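Long-range contact in regulatory protein YycH-like domain-containing protein (Eubacterium rectale, PDB 5COZ), which is of unknown function but carries a YycH-like regulatory domain and a predicted lipoprotein signal, consistent with a role at the cell surface: residues I317-Q329 with Q339-T351. Numbering follows the deposited sequence.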
loop_
_atom_site.group_PDB
_atom_site.type_symbol
_atom_site.label_atom_id
_atom_site.label_comp_id
_atom_site.label_asym_id
_atom_site.label_seq_id
_atom_site.Cartn_x
_atom_site.Cartn_y
_atom_site.Cartn_z
ATOM N N ILE A 317 -16.687 -5.915 3.962
ATOM C CA ILE A 317 -15.495 -5.233 4.475
ATOM C C ILE A 317 -15.376 -5.588 5.952
ATOM O O ILE A 317 -16.338 -5.378 6.705
ATOM C CB ILE A 317 -15.531 -3.710 4.201
ATOM C CG1 ILE A 317 -14.244 -3.030 4.691
ATOM C CG2 ILE A 317 -16.807 -2.985 4.727
ATOM C CD1 ILE A 317 -14.068 -1.592 4.187
ATOM N N LYS A 318 -14.240 -6.217 6.345
ATOM C CA LYS A 318 -14.113 -6.688 7.725
ATOM C C LYS A 318 -12.727 -6.377 8.215
ATOM O O LYS A 318 -11.772 -6.447 7.421
ATOM C CB LYS A 318 -14.349 -8.217 7.801
ATOM C CG LYS A 318 -15.777 -8.609 7.357
ATOM C CD LYS A 318 -16.035 -10.111 7.487
ATOM C CE LYS A 318 -16.205 -10.524 8.943
ATOM N NZ LYS A 318 -16.319 -12.003 9.100
ATOM N N PRO A 319 -12.558 -6.065 9.507
ATOM C CA PRO A 319 -11.208 -5.748 9.986
ATOM C C PRO A 319 -10.365 -6.993 10.160
ATOM O O PRO A 319 -10.854 -8.057 10.602
ATOM C CB PRO A 319 -11.461 -5.085 11.351
ATOM C CG PRO A 319 -12.752 -5.741 11.845
ATOM C CD PRO A 319 -13.571 -5.898 10.577
ATOM N N VAL A 320 -9.086 -6.833 9.854
ATOM C CA VAL A 320 -8.088 -7.879 10.014
ATOM C C VAL A 320 -6.853 -7.287 10.679
ATOM O O VAL A 320 -6.566 -6.091 10.532
ATOM C CB VAL A 320 -7.698 -8.554 8.646
ATOM C CG1 VAL A 320 -8.886 -9.308 8.067
ATOM C CG2 VAL A 320 -7.131 -7.553 7.625
ATOM N N TRP A 321 -6.101 -8.143 11.380
ATOM C CA TRP A 321 -4.745 -7.836 11.814
ATOM C C TRP A 321 -3.793 -8.538 10.860
ATOM O O TRP A 321 -3.916 -9.758 10.677
ATOM C CB TRP A 321 -4.499 -8.318 13.247
ATOM C CG TRP A 321 -5.097 -7.459 14.311
ATOM C CD1 TRP A 321 -6.136 -7.783 15.136
ATOM C CD2 TRP A 321 -4.606 -6.189 14.759
ATOM N NE1 TRP A 321 -6.346 -6.773 16.056
ATOM C CE2 TRP A 321 -5.403 -5.796 15.864
ATOM C CE3 TRP A 321 -3.574 -5.337 14.328
ATOM C CZ2 TRP A 321 -5.195 -4.594 16.554
ATOM C CZ3 TRP A 321 -3.354 -4.145 15.023
ATOM C CH2 TRP A 321 -4.164 -3.781 16.115
ATOM N N VAL A 322 -2.905 -7.774 10.209
ATOM C CA VAL A 322 -1.941 -8.333 9.268
ATOM C C VAL A 322 -0.581 -8.295 9.925
ATOM O O VAL A 322 -0.201 -7.259 10.482
ATOM C CB VAL A 322 -1.909 -7.562 7.922
ATOM C CG1 VAL A 322 -1.013 -8.309 6.928
ATOM C CG2 VAL A 322 -3.322 -7.422 7.349
ATOM N N VAL A 323 0.168 -9.403 9.856
ATOM C CA VAL A 323 1.544 -9.448 10.328
ATOM C C VAL A 323 2.431 -9.640 9.115
ATOM O O VAL A 323 2.336 -10.641 8.418
ATOM C CB VAL A 323 1.796 -10.561 11.381
ATOM C CG1 VAL A 323 3.260 -10.554 11.851
ATOM C CG2 VAL A 323 0.856 -10.386 12.567
ATOM N N TYR A 324 3.313 -8.659 8.873
ATOM C CA TYR A 324 4.268 -8.719 7.777
ATOM C C TYR A 324 5.586 -9.151 8.364
ATOM O O TYR A 324 5.986 -8.624 9.420
ATOM C CB TYR A 324 4.406 -7.341 7.104
ATOM C CG TYR A 324 3.099 -6.814 6.548
ATOM C CD1 TYR A 324 2.272 -5.993 7.318
ATOM C CD2 TYR A 324 2.748 -7.028 5.217
ATOM C CE1 TYR A 324 1.103 -5.437 6.788
ATOM C CE2 TYR A 324 1.577 -6.486 4.682
ATOM C CZ TYR A 324 0.782 -5.661 5.458
ATOM O OH TYR A 324 -0.383 -5.142 4.947
ATOM N N TYR A 325 6.249 -10.136 7.714
ATOM C CA TYR A 325 7.515 -10.604 8.233
ATOM C C TYR A 325 8.422 -11.033 7.111
ATOM O O TYR A 325 7.961 -11.287 6.008
ATOM C CB TYR A 325 7.285 -11.765 9.245
ATOM C CG TYR A 325 6.770 -13.045 8.615
ATOM C CD1 TYR A 325 5.408 -13.255 8.421
ATOM C CD2 TYR A 325 7.645 -14.077 8.268
ATOM C CE1 TYR A 325 4.931 -14.449 7.868
ATOM C CE2 TYR A 325 7.183 -15.264 7.708
ATOM C CZ TYR A 325 5.826 -15.440 7.500
ATOM O OH TYR A 325 5.377 -16.639 6.962
ATOM N N TYR A 326 9.713 -11.177 7.420
ATOM C CA TYR A 326 10.692 -11.694 6.478
ATOM C C TYR A 326 11.150 -13.069 6.901
ATOM O O TYR A 326 11.269 -13.325 8.095
ATOM C CB TYR A 326 11.949 -10.791 6.445
ATOM C CG TYR A 326 11.693 -9.398 5.964
ATOM C CD1 TYR A 326 11.441 -9.142 4.617
ATOM C CD2 TYR A 326 11.769 -8.314 6.839
ATOM C CE1 TYR A 326 11.232 -7.846 4.157
ATOM C CE2 TYR A 326 11.549 -7.006 6.391
ATOM C CZ TYR A 326 11.295 -6.780 5.045
ATOM O OH TYR A 326 11.062 -5.500 4.575
ATOM N N GLN A 327 11.424 -13.940 5.934
ATOM C CA GLN A 327 12.060 -15.208 6.238
ATOM C C GLN A 327 13.259 -15.364 5.326
ATOM O O GLN A 327 13.156 -15.178 4.118
ATOM C CB GLN A 327 11.115 -16.406 6.123
ATOM C CG GLN A 327 11.795 -17.707 6.559
ATOM C CD GLN A 327 10.813 -18.846 6.705
ATOM O OE1 GLN A 327 9.922 -19.031 5.871
ATOM N NE2 GLN A 327 10.947 -19.596 7.788
ATOM N N ASN A 328 14.372 -15.767 5.919
ATOM C CA ASN A 328 15.646 -15.921 5.218
ATOM C C ASN A 328 15.720 -17.345 4.677
ATOM O O ASN A 328 16.200 -18.263 5.351
ATOM C CB ASN A 328 16.762 -15.604 6.213
ATOM C CG ASN A 328 18.064 -15.281 5.572
ATOM O OD1 ASN A 328 18.154 -15.101 4.341
ATOM N ND2 ASN A 328 19.122 -15.209 6.396
ATOM N N GLN A 329 15.156 -17.532 3.479
ATOM C CA GLN A 329 14.972 -18.867 2.920
ATOM C C GLN A 329 16.129 -19.343 2.063
ATOM O O GLN A 329 16.757 -18.558 1.365
ATOM C CB GLN A 329 13.687 -18.894 2.095
ATOM C CG GLN A 329 12.449 -18.687 2.963
ATOM C CD GLN A 329 11.148 -18.821 2.200
ATOM O OE1 GLN A 329 11.120 -18.903 0.953
ATOM N NE2 GLN A 329 10.044 -18.835 2.954
ATOM N N GLN A 339 17.865 -16.031 0.589
ATOM C CA GLN A 339 17.183 -14.819 0.132
ATOM C C GLN A 339 16.166 -14.410 1.164
ATOM O O GLN A 339 15.435 -15.258 1.677
ATOM C CB GLN A 339 16.476 -15.052 -1.209
ATOM C CG GLN A 339 17.372 -14.833 -2.411
ATOM C CD GLN A 339 16.580 -14.826 -3.699
ATOM O OE1 GLN A 339 15.554 -15.513 -3.840
ATOM N NE2 GLN A 339 17.056 -14.060 -4.672
ATOM N N LYS A 340 16.092 -13.110 1.438
ATOM C CA LYS A 340 15.154 -12.555 2.409
ATOM C C LYS A 340 13.796 -12.380 1.739
ATOM O O LYS A 340 13.616 -11.478 0.906
ATOM C CB LYS A 340 15.720 -11.226 2.924
ATOM C CG LYS A 340 15.009 -10.585 4.088
ATOM C CD LYS A 340 15.741 -9.287 4.355
ATOM C CE LYS A 340 15.013 -8.397 5.288
ATOM N NZ LYS A 340 15.716 -7.093 5.433
HETATM N N MSE A 341 12.858 -13.247 2.085
HETATM C CA MSE A 341 11.529 -13.243 1.485
HETATM C C MSE A 341 10.540 -12.459 2.300
HETATM O O MSE A 341 10.429 -12.683 3.500
HETATM C CB MSE A 341 11.011 -14.687 1.358
HETATM C CG MSE A 341 11.914 -15.611 0.540
HETATM SE SE MSE A 341 12.164 -15.011 -1.328
HETATM C CE MSE A 341 10.622 -15.367 -1.965
ATOM N N ALA A 342 9.773 -11.586 1.646
ATOM C CA ALA A 342 8.734 -10.774 2.290
ATOM C C ALA A 342 7.421 -11.570 2.297
ATOM O O ALA A 342 6.877 -11.879 1.232
ATOM C CB ALA A 342 8.574 -9.470 1.528
ATOM N N LEU A 343 6.931 -11.917 3.513
ATOM C CA LEU A 343 5.769 -12.768 3.681
ATOM C C LEU A 343 4.768 -12.094 4.618
ATOM O O LEU A 343 5.035 -11.007 5.152
ATOM C CB LEU A 343 6.237 -14.107 4.246
ATOM C CG LEU A 343 7.223 -14.892 3.351
ATOM C CD1 LEU A 343 7.841 -16.046 4.116
ATOM C CD2 LEU A 343 6.528 -15.424 2.090
ATOM N N TYR A 344 3.588 -12.713 4.789
ATOM C CA TYR A 344 2.607 -12.104 5.674
ATOM C C TYR A 344 1.620 -13.160 6.142
ATOM O O TYR A 344 1.440 -14.206 5.501
ATOM C CB TYR A 344 1.879 -10.925 4.966
ATOM C CG TYR A 344 0.961 -11.394 3.864
ATOM C CD1 TYR A 344 1.462 -11.784 2.625
ATOM C CD2 TYR A 344 -0.414 -11.426 4.047
ATOM C CE1 TYR A 344 0.619 -12.294 1.631
ATOM C CE2 TYR A 344 -1.267 -11.880 3.046
ATOM C CZ TYR A 344 -0.747 -12.324 1.848
ATOM O OH TYR A 344 -1.626 -12.788 0.907
ATOM N N ASP A 345 0.954 -12.842 7.265
ATOM C CA ASP A 345 -0.124 -13.631 7.829
ATOM C C ASP A 345 -1.289 -12.695 8.109
ATOM O O ASP A 345 -1.089 -11.495 8.328
ATOM C CB ASP A 345 0.334 -14.365 9.088
ATOM C CG ASP A 345 1.097 -15.649 8.764
ATOM O OD1 ASP A 345 0.555 -16.495 8.000
ATOM O OD2 ASP A 345 2.229 -15.821 9.285
ATOM N N VAL A 346 -2.511 -13.230 8.082
ATOM C CA VAL A 346 -3.714 -12.423 8.266
ATOM C C VAL A 346 -4.618 -13.081 9.281
ATOM O O VAL A 346 -4.851 -14.286 9.194
ATOM C CB VAL A 346 -4.486 -12.209 6.935
ATOM C CG1 VAL A 346 -5.644 -11.227 7.133
ATOM C CG2 VAL A 346 -3.579 -11.694 5.824
ATOM N N TYR A 347 -5.137 -12.287 10.208
ATOM C CA TYR A 347 -6.056 -12.747 11.240
ATOM C C TYR A 347 -7.354 -11.990 11.181
ATOM O O TYR A 347 -7.334 -10.772 11.046
ATOM C CB TYR A 347 -5.426 -12.513 12.629
ATOM C CG TYR A 347 -4.231 -13.389 12.889
ATOM C CD1 TYR A 347 -2.968 -13.047 12.402
ATOM C CD2 TYR A 347 -4.341 -14.528 13.681
ATOM C CE1 TYR A 347 -1.870 -13.883 12.612
ATOM C CE2 TYR A 347 -3.252 -15.355 13.911
ATOM C CZ TYR A 347 -2.023 -15.033 13.373
ATOM O OH TYR A 347 -0.988 -15.883 13.646
ATOM N N ASP A 348 -8.466 -12.687 11.368
ATOM C CA ASP A 348 -9.749 -12.016 11.587
ATOM C C ASP A 348 -9.564 -11.151 12.858
ATOM O O ASP A 348 -9.136 -11.675 13.903
ATOM C CB ASP A 348 -10.836 -13.089 11.748
ATOM C CG ASP A 348 -12.235 -12.592 12.065
ATOM O OD1 ASP A 348 -12.358 -11.602 12.836
ATOM O OD2 ASP A 348 -13.208 -13.243 11.612
ATOM N N ALA A 349 -9.846 -9.825 12.778
ATOM C CA ALA A 349 -9.519 -8.998 13.953
ATOM C C ALA A 349 -10.457 -9.233 15.126
ATOM O O ALA A 349 -10.064 -8.940 16.255
ATOM C CB ALA A 349 -9.509 -7.520 13.588
ATOM N N TYR A 350 -11.670 -9.746 14.883
ATOM C CA TYR A 350 -12.603 -10.020 15.976
ATOM C C TYR A 350 -12.284 -11.325 16.649
ATOM O O TYR A 350 -12.308 -11.384 17.873
ATOM C CB TYR A 350 -14.057 -10.113 15.495
ATOM C CG TYR A 350 -14.597 -8.897 14.781
ATOM C CD1 TYR A 350 -14.703 -7.664 15.431
ATOM C CD2 TYR A 350 -15.061 -8.991 13.474
ATOM C CE1 TYR A 350 -15.249 -6.553 14.779
ATOM C CE2 TYR A 350 -15.583 -7.890 12.809
ATOM C CZ TYR A 350 -15.737 -6.691 13.489
ATOM O OH TYR A 350 -16.256 -5.628 12.785
ATOM N N THR A 351 -12.068 -12.390 15.858
ATOM C CA THR A 351 -11.959 -13.721 16.446
ATOM C C THR A 351 -10.552 -14.224 16.628
ATOM O O THR A 351 -10.364 -15.172 17.390
ATOM C CB THR A 351 -12.724 -14.740 15.586
ATOM O OG1 THR A 351 -12.036 -14.908 14.330
ATOM C CG2 THR A 351 -14.190 -14.366 15.356
HETATM O O HOH W 1 -15.748 -12.595 12.024
HETATM O O HOH W 2 -13.023 -9.784 10.661
HETATM O O HOH W 3 2.746 -16.850 5.908
#
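Y325 turns its ring across to L343 in the middle of a long antiparallel beta hairpin. L343 CB lies over one ring face, 3.8 Å from the Y325 ring centroid, in a CH-pi contact. A chi1 of 69° swings the Y325 ring toward the partner strand, and CE1 comes 3.3 Å from D345 OD2. The ring and the carboxylate are only 21° apart in plane. D345 also forms a salt bridge with K286 of helix 276-288, which covers this face of the sheet. Water 3 sits at the Y325 ring edge and joins OH to Y344 O. Paired backbone hydrogen bonds run from W321-Y347 to Q329-Q339. Beyond them A349 N still reaches P319 O (3.0 Å), from above the carbonyl plane.

The P319 end is tightly packed. P319 CG rests over one face of the Y350 ring, 3.5 Å from CZ, while A349 CB packs on W321 CD1. Y350 OH bonds to V59 O and S61 on strand 58-66. D348 OD1 accepts from Y350 N (an Asx turn) and from T351 N, together an Asx motif where the strand ends. K318 NZ and D348 OD2 do not touch; water 1 bridges them.

The far end is looser and more open to solvent. The exposed K340 lays its extended chain over Y326. CE stands above the ring centre, and NZ makes a cation-pi contact 4.3 Å from the centroid. On the other face of the sheet, Q329 NE2 donates to Q327 OE1 (2.9 Å), and Q329 OE1 lies against CG of selenomethionine M341.

The backbone bonds fix the register throughout. Y325 ring packing joins the strands in the middle, and D345 ties the hairpin to helix 276-288. At the ends, water couples the K318 and D348 charges, and the K340 charge rests on a ring face.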